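PDB 1UWW: endoglucanase from Bacillus akibai, which hydrolyses internal beta-1,4-glucosidic linkages in cellulose and related glucans, and is represented here by its family 28 carbohydrate-binding module, specific for non-crystalline cellulose. Local coordinates for residues 78-83 / 160-165; 84-89 / 186-191; 109-114 / 149-154. All blocks are in the same frame, centred on the assembly; numbering follows the deposited sequence.

In the fold
The module is a beta-sandwich of two antiparallel sheets, and the three contacts lie on the same side of its centre. Contact 1 joins two loops that run between the sheets. Contact 2 pairs strands 88-97 and 180-189 within one sheet. Contact 3 packs the two sheets together. The centres of contacts 1 and 3 are about 10 Å apart, and those of contacts 1 and 2 about 13 Å. F188 of contact 2 packs against L81, V82, R83 and L163 of contact 1. Backbone bonds tie D87 and V89 of contact 2 to V151 and I149 of contact 3. A calcium ion lies about 7 Å from the side chain of E189.

Contact 1. Residues 78-83 / 160-165; sequences KSDLVR and DTLLRN
Two connecting loops of the beta-sandwich meet here. Segment 78-83 follows strand 73-77, and segment 160-165 leads into strand 165-173. Two direct backbone hydrogen bonds join them. L163 N donates to L81 O over 2.9 Å. K78 N gives a longer bond to R164 O, 3.2 Å. Between them a water bridges K78 O, L81 N and R164 N. A second water links R83 N to T161 O.

The side chains of L81 and L163 cross at about a right angle. With CG anti to the backbone N (chi1 -174°) and chi2 67°, L81 CD2 reaches L163 CB at 4.0 Å and the backbone of N165. V82 CG1 sits 3.4 Å from T161 O and touches L162 CD2. L162 CD2 also rests on D80 CA at 3.8 Å, with the two side chains side by side. R164 grips N165 OD1 side-on through NE and NH2, both from one face of the amide.

R83 reaches on to a salt bridge with D159. N165 ND2 bonds to D75 of strand 73-77 and to Q112 just past strand 104-111, the two strands that flank 165-173 in the sheet.

Contact 2. Residues 84-89 / 186-191; sequences GENDYV and VRFEGA
A classic beta bulge marks this antiparallel pairing of strands 88-97 and 180-189 in one sheet of the sandwich. D87 and Y88 both face E189. E189 O accepts from D87 N at 2.9 Å and from Y88 N at 3.1 Å, so two donors hold one carbonyl. The return bond runs from E189 N to Y88 O, completing a hydrogen-bonded pair. V89 and F188 form the next, non-hydrogen-bonded pair.

On the V89 and F188 face, V89 CG2 meets F188 CE1 at 3.6 Å, and the two side chains meet obliquely. V89 CG2 stands beside the backbone N, anti to the carbonyl carbon, while CG1 is anti to N (chi1 168°) and reaches V186 CG1. The N86 and F188 side chains cross at about a right angle, yet the amide and ring planes are only 24° apart. N86 ND2 lies 3.5 Å from F188 CB and bonds to R83 O.

On the other face, E189 OE1 bonds to T90 OG1, and the Y88 ring makes a cation-pi contact with K148. D87 OD1 forms a salt bridge with R152. The chain end passes the rim of the tyrosine: A191 CA lies in the plane of the Y88 ring, 3.7 Å from CE2.

Contact 3. Residues 109-114 / 149-154; sequences LVFQPP and INVRDI
L109 CD2 touches V151 CG1 at 3.6 Å and I149 CG2 at 3.9 Å. This methyl is therefore shared between two residues of the facing segment. CG anti to the backbone N (chi1 176°), with chi2 66°, sets it there. L109 CB comes within 4.1 Å of I149 CD1. Two residues further along the strand, F111 presents the edge of its ring. F111 CE2 meets V151 CG1 at 4.0 Å and I154 CD1 at 4.2 Å. Both methyls lie near the ring plane, and both side chains cross that of F111 at about a right angle. The contact is wholly apolar and all five touching residues are buried.

A type I turn from V151 to I154 brings V151 and I154 to the same ring edge. I154 N bonds to V151 O at 3.2 Å. N150 OD1 also accepts from D153 N at 2.9 Å, an Asx motif that ties the turn to the strand before it. Further out, R83 NH1 bonds to V151 O and I154 O.

The contact lies in the core between the two sheets. L109 and F111 come from strand 104-111, flanked by strands 165-173 and 120-129. I149 belongs to strand 142-150 of the opposite sheet, where it pairs with V89 of strand 88-97.

Contact 1. Residues 78-83 / 160-165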
ATOM      1  N   LYS A  78      18.904   3.822 -14.019  1.00 20.75           N
ATOM      2  CA  LYS A  78      19.090   4.040 -15.440  1.00 22.94           C
ATOM      3  C   LYS A  78      18.864   5.489 -15.784  1.00 23.21           C
ATOM      4  O   LYS A  78      17.917   6.106 -15.311  1.00 22.00           O
ATOM      5  CB  LYS A  78      18.113   3.165 -16.225  1.00 23.93           C
ATOM      6  CG  LYS A  78      18.428   3.050 -17.703  1.00 25.75           C
ATOM      7  CD  LYS A  78      17.387   2.249 -18.498  1.00 27.95           C
ATOM      8  CE  LYS A  78      17.175   2.815 -19.923  1.00 32.32           C
ATOM      9  NZ  LYS A  78      16.110   3.850 -19.919  1.00 34.18           N
ATOM     10  N   SER A  79      19.757   6.042 -16.608  1.00 25.02           N
ATOM     11  CA  SER A  79      19.512   7.325 -17.249  1.00 26.76           C
ATOM     12  C   SER A  79      18.302   7.239 -18.192  1.00 26.46           C
ATOM     13  O   SER A  79      17.949   6.170 -18.710  1.00 27.95           O
ATOM     14  CB  SER A  79      20.762   7.809 -18.010  1.00 27.47           C
ATOM     15  OG  SER A  79      21.182   6.877 -18.981  1.00 32.43           O
ATOM     16  N   ASP A  80      17.662   8.373 -18.400  1.00 27.15           N
ATOM     17  CA  ASP A  80      16.498   8.481 -19.256  1.00 27.40           C
ATOM     18  C   ASP A  80      15.396   7.495 -18.867  1.00 25.26           C
ATOM     19  O   ASP A  80      14.686   6.965 -19.713  1.00 27.41           O
ATOM     20  CB  ASP A  80      16.893   8.335 -20.742  1.00 28.00           C
ATOM     21  CG  ASP A  80      17.730   9.506 -21.245  1.00 32.95           C
ATOM     22  OD1 ASP A  80      17.409  10.682 -20.938  1.00 37.74           O
ATOM     23  OD2 ASP A  80      18.739   9.343 -21.964  1.00 37.94           O
ATOM     24  N   LEU A  81      15.273   7.255 -17.553  1.00 23.49           N
ATOM     25  CA  LEU A  81      14.160   6.491 -17.014  1.00 21.30           C
ATOM     26  C   LEU A  81      12.981   7.427 -16.862  1.00 20.79           C
ATOM     27  O   LEU A  81      13.027   8.346 -16.047  1.00 21.64           O
ATOM     28  CB  LEU A  81      14.530   5.886 -15.657  1.00 21.58           C
ATOM     29  CG  LEU A  81      13.531   4.933 -15.013  1.00 20.15           C
ATOM     30  CD1 LEU A  81      13.395   3.653 -15.826  1.00 22.98           C
ATOM     31  CD2 LEU A  81      13.993   4.592 -13.591  1.00 21.59           C
ATOM     32  N   VAL A  82      11.964   7.211 -17.673  1.00 20.26           N
ATOM     33  CA  VAL A  82      10.793   8.072 -17.711  1.00 20.47           C
ATOM     34  C   VAL A  82       9.532   7.237 -17.886  1.00 19.27           C
ATOM     35  O   VAL A  82       9.565   6.135 -18.445  1.00 20.94           O
ATOM     36  CB  VAL A  82      10.878   9.155 -18.826  1.00 21.31           C
ATOM     37  CG1 VAL A  82      12.095  10.056 -18.636  1.00 21.65           C
ATOM     38  CG2 VAL A  82      10.848   8.518 -20.235  1.00 22.17           C
ATOM     39  N   ARG A  83       8.408   7.793 -17.447  1.00 19.22           N
ATOM     40  CA  ARG A  83       7.115   7.170 -17.648  1.00 19.14           C
ATOM     41  C   ARG A  83       6.667   7.192 -19.097  1.00 19.70           C
ATOM     42  O   ARG A  83       6.026   6.266 -19.589  1.00 19.45           O
ATOM     43  CB  ARG A  83       6.045   7.855 -16.797  1.00 19.39           C
ATOM     44  CG  ARG A  83       4.636   7.268 -16.921  1.00 19.39           C
ATOM     45  CD  ARG A  83       3.655   7.873 -15.984  1.00 19.17           C
ATOM     46  NE  ARG A  83       3.504   9.312 -16.228  1.00 18.77           N
ATOM     47  CZ  ARG A  83       3.006  10.180 -15.365  1.00 19.42           C
ATOM     48  NH1 ARG A  83       2.590   9.814 -14.169  1.00 19.52           N
ATOM     49  NH2 ARG A  83       2.933  11.469 -15.695  1.00 19.59           N
ATOM     50  N   ASP A 160       7.888  13.278 -18.979  1.00 19.06           N
ATOM     51  CA  ASP A 160       9.313  13.434 -19.264  1.00 19.33           C
ATOM     52  C   ASP A 160      10.207  13.591 -18.018  1.00 19.31           C
ATOM     53  O   ASP A 160      11.403  13.814 -18.128  1.00 20.98           O
ATOM     54  CB  ASP A 160       9.561  14.592 -20.250  1.00 19.20           C
ATOM     55  CG  ASP A 160       9.338  15.968 -19.644  1.00 22.66           C
ATOM     56  OD1 ASP A 160       8.852  16.124 -18.501  1.00 20.64           O
ATOM     57  OD2 ASP A 160       9.633  16.988 -20.314  1.00 23.97           O
ATOM     58  N   THR A 161       9.638  13.465 -16.829  1.00 20.04           N
ATOM     59  CA  THR A 161      10.437  13.583 -15.599  1.00 20.28           C
ATOM     60  C   THR A 161      11.480  12.466 -15.493  1.00 19.77           C
ATOM     61  O   THR A 161      11.130  11.281 -15.589  1.00 19.95           O
ATOM     62  CB  THR A 161       9.537  13.489 -14.386  1.00 20.10           C
ATOM     63  OG1 THR A 161       8.582  14.552 -14.417  1.00 22.06           O
ATOM     64  CG2 THR A 161      10.332  13.655 -13.077  1.00 21.37           C
ATOM     65  N   LEU A 162      12.738  12.809 -15.265  1.00 20.64           N
ATOM     66  CA  LEU A 162      13.792  11.827 -15.057  1.00 20.66           C
ATOM     67  C   LEU A 162      13.594  11.211 -13.680  1.00 19.95           C
ATOM     68  O   LEU A 162      13.619  11.894 -12.669  1.00 20.12           O
ATOM     69  CB  LEU A 162      15.176  12.451 -15.173  1.00 21.34           C
ATOM     70  CG  LEU A 162      15.506  12.913 -16.593  1.00 24.05           C
ATOM     71  CD1 LEU A 162      16.772  13.785 -16.543  1.00 26.54           C
ATOM     72  CD2 LEU A 162      15.680  11.776 -17.551  1.00 24.18           C
ATOM     73  N   LEU A 163      13.404   9.898 -13.647  1.00 18.73           N
ATOM     74  CA  LEU A 163      13.072   9.190 -12.424  1.00 19.14           C
ATOM     75  C   LEU A 163      14.304   8.664 -11.681  1.00 18.57           C
ATOM     76  O   LEU A 163      14.200   8.342 -10.489  1.00 17.61           O
ATOM     77  CB  LEU A 163      12.093   8.055 -12.752  1.00 18.19           C
ATOM     78  CG  LEU A 163      10.772   8.520 -13.385  1.00 18.08           C
ATOM     79  CD1 LEU A 163       9.952   7.316 -13.869  1.00 18.95           C
ATOM     80  CD2 LEU A 163       9.989   9.365 -12.407  1.00 20.76           C
ATOM     81  N   ARG A 164      15.447   8.566 -12.388  1.00 19.01           N
ATOM     82  CA  ARG A 164      16.755   8.181 -11.854  1.00 19.01           C
ATOM     83  C   ARG A 164      16.915   6.705 -11.498  1.00 18.40           C
ATOM     84  O   ARG A 164      17.807   6.010 -11.990  1.00 19.14           O
ATOM     85  CB  ARG A 164      17.173   9.047 -10.664  1.00 19.90           C
ATOM     86  CG  ARG A 164      18.666   8.919 -10.307  1.00 21.66           C
ATOM     87  CD  ARG A 164      19.040   9.576  -9.000  1.00 22.07           C
ATOM     88  NE  ARG A 164      18.504   8.831  -7.887  1.00 22.25           N
ATOM     89  CZ  ARG A 164      18.829   9.030  -6.613  1.00 23.40           C
ATOM     90  NH1 ARG A 164      19.681  10.000  -6.286  1.00 25.75           N
ATOM     91  NH2 ARG A 164      18.305   8.273  -5.668  1.00 23.00           N
ATOM     92  N   ASN A 165      16.075   6.241 -10.600  1.00 18.23           N
ATOM     93  CA  ASN A 165      16.079   4.854 -10.217  1.00 17.82           C
ATOM     94  C   ASN A 165      14.693   4.412  -9.786  1.00 18.56           C
ATOM     95  O   ASN A 165      13.883   5.220  -9.320  1.00 18.30           O
ATOM     96  CB  ASN A 165      17.159   4.552  -9.142  1.00 18.75           C
ATOM     97  CG  ASN A 165      16.911   5.241  -7.827  1.00 18.35           C
ATOM     98  OD1 ASN A 165      16.961   6.466  -7.741  1.00 20.33           O
ATOM     99  ND2 ASN A 165      16.652   4.474  -6.792  1.00 19.71           N
TER
HETATM  100  O   HOH W   1      16.577   8.607 -15.132  1.00 25.28           O
HETATM  101  O   HOH W   2       8.543  10.209 -15.871  1.00 19.40           O

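Contact 2. Residues 84-89 / 186-191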
ATOM      1  N   GLY A  84       6.921   8.301 -19.771  1.00 19.46           N
ATOM      2  CA  GLY A  84       6.396   8.478 -21.116  1.00 20.06           C
ATOM      3  C   GLY A  84       4.886   8.423 -21.118  1.00 20.07           C
ATOM      4  O   GLY A  84       4.225   8.839 -20.168  1.00 20.04           O
ATOM      5  N   GLU A  85       4.325   7.848 -22.172  1.00 20.56           N
ATOM      6  CA  GLU A  85       2.886   7.661 -22.270  1.00 21.82           C
ATOM      7  C   GLU A  85       2.374   6.368 -21.635  1.00 21.53           C
ATOM      8  O   GLU A  85       1.205   6.052 -21.693  1.00 22.92           O
ATOM      9  CB  GLU A  85       2.454   7.714 -23.734  1.00 23.23           C
ATOM     10  CG  GLU A  85       2.519   9.122 -24.294  1.00 27.65           C
ATOM     11  CD  GLU A  85       2.228   9.196 -25.791  1.00 34.79           C
ATOM     12  OE1 GLU A  85       2.652   8.298 -26.552  1.00 39.51           O
ATOM     13  OE2 GLU A  85       1.598  10.187 -26.208  1.00 40.29           O
ATOM     14  N   ASN A  86       3.263   5.655 -20.973  1.00 20.53           N
ATOM     15  CA  ASN A  86       2.881   4.424 -20.302  1.00 20.36           C
ATOM     16  C   ASN A  86       2.086   4.674 -19.047  1.00 19.86           C
ATOM     17  O   ASN A  86       2.210   5.707 -18.397  1.00 19.23           O
ATOM     18  CB  ASN A  86       4.141   3.645 -19.979  1.00 20.37           C
ATOM     19  CG  ASN A  86       4.846   3.185 -21.224  1.00 20.76           C
ATOM     20  OD1 ASN A  86       4.270   2.411 -21.983  1.00 24.81           O
ATOM     21  ND2 ASN A  86       6.043   3.687 -21.472  1.00 22.41           N
ATOM     22  N   ASP A  87       1.264   3.691 -18.704  1.00 19.45           N
ATOM     23  CA  ASP A  87       0.368   3.792 -17.576  1.00 19.70           C
ATOM     24  C   ASP A  87       0.703   2.865 -16.423  1.00 18.84           C
ATOM     25  O   ASP A  87       0.261   3.122 -15.314  1.00 18.71           O
ATOM     26  CB  ASP A  87      -1.079   3.563 -18.022  1.00 20.60           C
ATOM     27  CG  ASP A  87      -1.490   4.515 -19.104  1.00 26.09           C
ATOM     28  OD1 ASP A  87      -1.173   5.728 -19.025  1.00 25.03           O
ATOM     29  OD2 ASP A  87      -2.076   4.122 -20.134  1.00 31.32           O
ATOM     30  N   TYR A  88       1.486   1.822 -16.694  1.00 18.69           N
ATOM     31  CA  TYR A  88       1.789   0.780 -15.705  1.00 18.79           C
ATOM     32  C   TYR A  88       3.231   0.391 -15.760  1.00 18.09           C
ATOM     33  O   TYR A  88       3.890   0.517 -16.783  1.00 18.35           O
ATOM     34  CB  TYR A  88       0.975  -0.516 -15.945  1.00 19.85           C
ATOM     35  CG  TYR A  88      -0.512  -0.309 -15.975  1.00 22.51           C
ATOM     36  CD1 TYR A  88      -1.261  -0.299 -14.797  1.00 25.05           C
ATOM     37  CD2 TYR A  88      -1.166  -0.074 -17.173  1.00 23.21           C
ATOM     38  CE1 TYR A  88      -2.635  -0.071 -14.826  1.00 26.10           C
ATOM     39  CE2 TYR A  88      -2.542   0.154 -17.203  1.00 27.33           C
ATOM     40  CZ  TYR A  88      -3.253   0.156 -16.035  1.00 28.99           C
ATOM     41  OH  TYR A  88      -4.614   0.380 -16.084  1.00 33.34           O
ATOM     42  N   VAL A  89       3.750  -0.079 -14.618  1.00 18.04           N
ATOM     43  CA  VAL A  89       4.904  -0.959 -14.567  1.00 17.93           C
ATOM     44  C   VAL A  89       4.343  -2.341 -14.304  1.00 17.94           C
ATOM     45  O   VAL A  89       3.504  -2.550 -13.427  1.00 17.45           O
ATOM     46  CB  VAL A  89       5.888  -0.534 -13.475  1.00 17.77           C
ATOM     47  CG1 VAL A  89       6.968  -1.602 -13.206  1.00 19.84           C
ATOM     48  CG2 VAL A  89       6.569   0.773 -13.890  1.00 19.78           C
ATOM     49  N   VAL A 186      10.270  -7.102 -16.508  1.00 17.04           N
ATOM     50  CA  VAL A 186       9.961  -5.813 -15.895  1.00 16.62           C
ATOM     51  C   VAL A 186       9.916  -4.760 -16.985  1.00 18.13           C
ATOM     52  O   VAL A 186      10.857  -4.612 -17.722  1.00 18.00           O
ATOM     53  CB  VAL A 186      10.980  -5.380 -14.798  1.00 17.44           C
ATOM     54  CG1 VAL A 186      10.449  -4.142 -14.060  1.00 18.38           C
ATOM     55  CG2 VAL A 186      11.303  -6.499 -13.836  1.00 18.19           C
ATOM     56  N   ARG A 187       8.813  -4.042 -17.081  1.00 17.29           N
ATOM     57  CA  ARG A 187       8.669  -2.995 -18.107  1.00 18.15           C
ATOM     58  C   ARG A 187       7.601  -1.977 -17.778  1.00 18.75           C
ATOM     59  O   ARG A 187       6.725  -2.224 -16.977  1.00 19.27           O
ATOM     60  CB  ARG A 187       8.317  -3.630 -19.431  1.00 19.75           C
ATOM     61  CG  ARG A 187       7.053  -4.401 -19.439  1.00 21.55           C
ATOM     62  CD  ARG A 187       6.690  -4.861 -20.831  1.00 27.95           C
ATOM     63  NE  ARG A 187       6.293  -3.707 -21.638  1.00 32.89           N
ATOM     64  CZ  ARG A 187       6.196  -3.681 -22.972  1.00 36.57           C
ATOM     65  NH1 ARG A 187       6.466  -4.762 -23.694  1.00 36.83           N
ATOM     66  NH2 ARG A 187       5.815  -2.564 -23.586  1.00 38.04           N
ATOM     67  N   PHE A 188       7.675  -0.822 -18.435  1.00 19.39           N
ATOM     68  CA  PHE A 188       6.531   0.060 -18.538  1.00 19.73           C
ATOM     69  C   PHE A 188       5.624  -0.419 -19.668  1.00 20.27           C
ATOM     70  O   PHE A 188       6.107  -0.905 -20.681  1.00 21.40           O
ATOM     71  CB  PHE A 188       6.985   1.488 -18.891  1.00 18.66           C
ATOM     72  CG  PHE A 188       7.646   2.248 -17.779  1.00 18.84           C
ATOM     73  CD1 PHE A 188       6.902   2.930 -16.839  1.00 19.83           C
ATOM     74  CD2 PHE A 188       9.005   2.328 -17.703  1.00 21.84           C
ATOM     75  CE1 PHE A 188       7.520   3.655 -15.838  1.00 21.46           C
ATOM     76  CE2 PHE A 188       9.616   3.049 -16.697  1.00 23.82           C
ATOM     77  CZ  PHE A 188       8.867   3.697 -15.760  1.00 22.92           C
ATOM     78  N   GLU A 189       4.320  -0.275 -19.509  1.00 20.09           N
ATOM     79  CA  GLU A 189       3.400  -0.554 -20.605  1.00 22.21           C
ATOM     80  C   GLU A 189       2.185   0.347 -20.595  1.00 22.48           C
ATOM     81  O   GLU A 189       1.881   0.989 -19.604  1.00 20.59           O
ATOM     82  CB  GLU A 189       3.049  -2.040 -20.708  1.00 25.17           C
ATOM     83  CG  GLU A 189       2.258  -2.642 -19.604  1.00 28.49           C
ATOM     84  CD  GLU A 189       1.916  -4.107 -19.907  1.00 33.29           C
ATOM     85  OE1 GLU A 189       2.782  -5.020 -19.733  1.00 33.53           O
ATOM     86  OE2 GLU A 189       0.765  -4.342 -20.360  1.00 37.75           O
ATOM     87  N   GLY A 190       1.518   0.400 -21.744  1.00 23.92           N
ATOM     88  CA  GLY A 190       0.414   1.321 -21.975  1.00 25.72           C
ATOM     89  C   GLY A 190      -0.878   0.716 -21.489  1.00 28.64           C
ATOM     90  O   GLY A 190      -1.027  -0.496 -20.835  1.00 30.18           O
ATOM     91  N   ALA A 191      -1.888   1.525 -21.179  1.00 31.89           N
ATOM     92  CA  ALA A 191      -3.173   0.972 -20.743  1.00 32.76           C
ATOM     93  C   ALA A 191      -3.864   0.302 -21.922  1.00 34.39           C
ATOM     94  O   ALA A 191      -3.478   0.528 -23.078  1.00 36.25           O
ATOM     95  CB  ALA A 191      -4.070   2.044 -20.128  1.00 33.14           C
TER

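Contact 3. Residues 109-114 / 149-154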
ATOM      1  N   LEU A 109       6.113   0.321  -5.333  1.00 17.85           N
ATOM      2  CA  LEU A 109       6.989   0.818  -6.381  1.00 18.08           C
ATOM      3  C   LEU A 109       7.302   2.280  -6.097  1.00 18.07           C
ATOM      4  O   LEU A 109       6.394   3.096  -5.923  1.00 17.63           O
ATOM      5  CB  LEU A 109       6.268   0.682  -7.711  1.00 19.04           C
ATOM      6  CG  LEU A 109       6.943   1.230  -8.958  1.00 21.16           C
ATOM      7  CD1 LEU A 109       8.194   0.472  -9.294  1.00 22.39           C
ATOM      8  CD2 LEU A 109       5.976   1.175 -10.172  1.00 22.67           C
ATOM      9  N   VAL A 110       8.583   2.607  -6.089  1.00 17.75           N
ATOM     10  CA  VAL A 110       9.098   3.926  -5.748  1.00 17.93           C
ATOM     11  C   VAL A 110      10.074   4.361  -6.823  1.00 17.49           C
ATOM     12  O   VAL A 110      10.816   3.545  -7.379  1.00 18.54           O
ATOM     13  CB  VAL A 110       9.807   3.919  -4.373  1.00 19.69           C
ATOM     14  CG1 VAL A 110      10.462   5.269  -4.049  1.00 22.11           C
ATOM     15  CG2 VAL A 110       8.827   3.514  -3.297  1.00 21.60           C
ATOM     16  N   PHE A 111      10.031   5.637  -7.190  1.00 16.82           N
ATOM     17  CA  PHE A 111      11.070   6.271  -7.975  1.00 17.88           C
ATOM     18  C   PHE A 111      11.696   7.391  -7.176  1.00 17.53           C
ATOM     19  O   PHE A 111      11.110   7.887  -6.209  1.00 18.06           O
ATOM     20  CB  PHE A 111      10.504   6.857  -9.281  1.00 17.80           C
ATOM     21  CG  PHE A 111       9.811   5.857 -10.148  1.00 19.34           C
ATOM     22  CD1 PHE A 111      10.528   4.948 -10.913  1.00 18.33           C
ATOM     23  CD2 PHE A 111       8.436   5.807 -10.206  1.00 21.88           C
ATOM     24  CE1 PHE A 111       9.860   4.029 -11.714  1.00 19.34           C
ATOM     25  CE2 PHE A 111       7.792   4.892 -11.012  1.00 22.12           C
ATOM     26  CZ  PHE A 111       8.511   4.015 -11.743  1.00 19.93           C
ATOM     27  N   GLN A 112      12.874   7.812  -7.574  1.00 17.62           N
ATOM     28  CA  GLN A 112      13.558   8.890  -6.864  1.00 17.82           C
ATOM     29  C   GLN A 112      13.990  10.051  -7.788  1.00 18.53           C
ATOM     30  O   GLN A 112      15.188  10.347  -7.908  1.00 19.69           O
ATOM     31  CB  GLN A 112      14.752   8.300  -6.113  1.00 19.34           C
ATOM     32  CG  GLN A 112      14.405   7.167  -5.168  1.00 19.72           C
ATOM     33  CD  GLN A 112      15.486   6.950  -4.146  1.00 22.62           C
ATOM     34  OE1 GLN A 112      16.308   6.059  -4.288  1.00 23.00           O
ATOM     35  NE2 GLN A 112      15.509   7.795  -3.128  1.00 24.09           N
ATOM     36  N   PRO A 113      13.030  10.746  -8.393  1.00 19.58           N
ATOM     37  CA  PRO A 113      13.341  11.906  -9.246  1.00 20.02           C
ATOM     38  C   PRO A 113      13.971  13.042  -8.419  1.00 22.14           C
ATOM     39  O   PRO A 113      13.352  13.485  -7.468  1.00 21.49           O
ATOM     40  CB  PRO A 113      11.974  12.361  -9.772  1.00 20.37           C
ATOM     41  CG  PRO A 113      10.969  11.748  -8.830  1.00 21.41           C
ATOM     42  CD  PRO A 113      11.582  10.527  -8.267  1.00 19.95           C
ATOM     43  N   PRO A 114      15.173  13.503  -8.769  1.00 24.13           N
ATOM     44  CA  PRO A 114      15.754  14.663  -8.063  1.00 25.61           C
ATOM     45  C   PRO A 114      14.867  15.908  -8.082  1.00 27.25           C
ATOM     46  O   PRO A 114      14.980  16.729  -7.178  1.00 28.95           O
ATOM     47  CB  PRO A 114      17.059  14.914  -8.824  1.00 26.38           C
ATOM     48  CG  PRO A 114      17.413  13.612  -9.380  1.00 26.52           C
ATOM     49  CD  PRO A 114      16.090  12.954  -9.780  1.00 25.03           C
ATOM     50  N   ILE A 149       1.230  -2.312 -11.745  1.00 18.52           N
ATOM     51  CA  ILE A 149       1.156  -1.174 -10.826  1.00 19.19           C
ATOM     52  C   ILE A 149       0.992   0.106 -11.647  1.00 18.77           C
ATOM     53  O   ILE A 149       1.781   0.390 -12.529  1.00 18.66           O
ATOM     54  CB  ILE A 149       2.409  -1.096  -9.921  1.00 19.16           C
ATOM     55  CG1 ILE A 149       2.504  -2.375  -9.041  1.00 20.78           C
ATOM     56  CG2 ILE A 149       2.371   0.134  -9.044  1.00 21.09           C
ATOM     57  CD1 ILE A 149       3.817  -2.583  -8.373  1.00 23.02           C
ATOM     58  N   ASN A 150      -0.062   0.861 -11.340  1.00 18.57           N
ATOM     59  CA  ASN A 150      -0.417   2.055 -12.080  1.00 18.96           C
ATOM     60  C   ASN A 150       0.517   3.204 -11.713  1.00 17.67           C
ATOM     61  O   ASN A 150       0.614   3.607 -10.557  1.00 19.82           O
ATOM     62  CB  ASN A 150      -1.869   2.423 -11.790  1.00 19.74           C
ATOM     63  CG  ASN A 150      -2.391   3.537 -12.683  1.00 21.43           C
ATOM     64  OD1 ASN A 150      -1.746   4.566 -12.857  1.00 22.71           O
ATOM     65  ND2 ASN A 150      -3.570   3.316 -13.275  1.00 25.94           N
ATOM     66  N   VAL A 151       1.211   3.710 -12.720  1.00 18.10           N
ATOM     67  CA  VAL A 151       2.056   4.897 -12.579  1.00 18.26           C
ATOM     68  C   VAL A 151       1.483   6.162 -13.241  1.00 18.84           C
ATOM     69  O   VAL A 151       1.991   7.255 -13.015  1.00 18.96           O
ATOM     70  CB  VAL A 151       3.488   4.646 -13.100  1.00 18.20           C
ATOM     71  CG1 VAL A 151       4.196   3.587 -12.238  1.00 17.89           C
ATOM     72  CG2 VAL A 151       3.498   4.216 -14.566  1.00 18.85           C
ATOM     73  N   ARG A 152       0.457   5.993 -14.059  1.00 19.20           N
ATOM     74  CA  ARG A 152      -0.311   7.116 -14.602  1.00 19.81           C
ATOM     75  C   ARG A 152      -0.866   7.961 -13.461  1.00 21.15           C
ATOM     76  O   ARG A 152      -0.933   9.193 -13.567  1.00 22.00           O
ATOM     77  CB  ARG A 152      -1.414   6.576 -15.505  1.00 20.18           C
ATOM     78  CG  ARG A 152      -2.275   7.644 -16.182  1.00 20.63           C
ATOM     79  CD  ARG A 152      -1.499   8.715 -16.886  1.00 21.64           C
ATOM     80  NE  ARG A 152      -0.432   8.199 -17.734  1.00 20.18           N
ATOM     81  CZ  ARG A 152       0.547   8.951 -18.219  1.00 21.53           C
ATOM     82  NH1 ARG A 152       0.568  10.253 -17.962  1.00 21.33           N
ATOM     83  NH2 ARG A 152       1.531   8.448 -18.946  1.00 19.62           N
ATOM     84  N   ASP A 153      -1.178   7.313 -12.347  1.00 21.92           N
ATOM     85  CA  ASP A 153      -1.768   7.970 -11.182  1.00 23.44           C
ATOM     86  C   ASP A 153      -0.777   8.706 -10.294  1.00 23.73           C
ATOM     87  O   ASP A 153      -1.189   9.316  -9.292  1.00 26.40           O
ATOM     88  CB  ASP A 153      -2.607   6.958 -10.396  1.00 25.33           C
ATOM     89  CG  ASP A 153      -3.893   6.575 -11.142  1.00 28.38           C
ATOM     90  OD1 ASP A 153      -4.238   7.277 -12.128  1.00 36.86           O
ATOM     91  OD2 ASP A 153      -4.604   5.596 -10.855  1.00 33.21           O
ATOM     92  N   ILE A 154       0.506   8.733 -10.646  1.00 22.01           N
ATOM     93  CA  ILE A 154       1.478   9.557  -9.924  1.00 21.18           C
ATOM     94  C   ILE A 154       1.393  10.966 -10.470  1.00 22.46           C
ATOM     95  O   ILE A 154       1.871  11.245 -11.557  1.00 22.36           O
ATOM     96  CB  ILE A 154       2.922   8.977 -10.058  1.00 20.84           C
ATOM     97  CG1 ILE A 154       2.996   7.551  -9.495  1.00 21.18           C
ATOM     98  CG2 ILE A 154       3.949   9.837  -9.313  1.00 21.10           C
ATOM     99  CD1 ILE A 154       4.285   6.819  -9.784  1.00 21.57           C
TER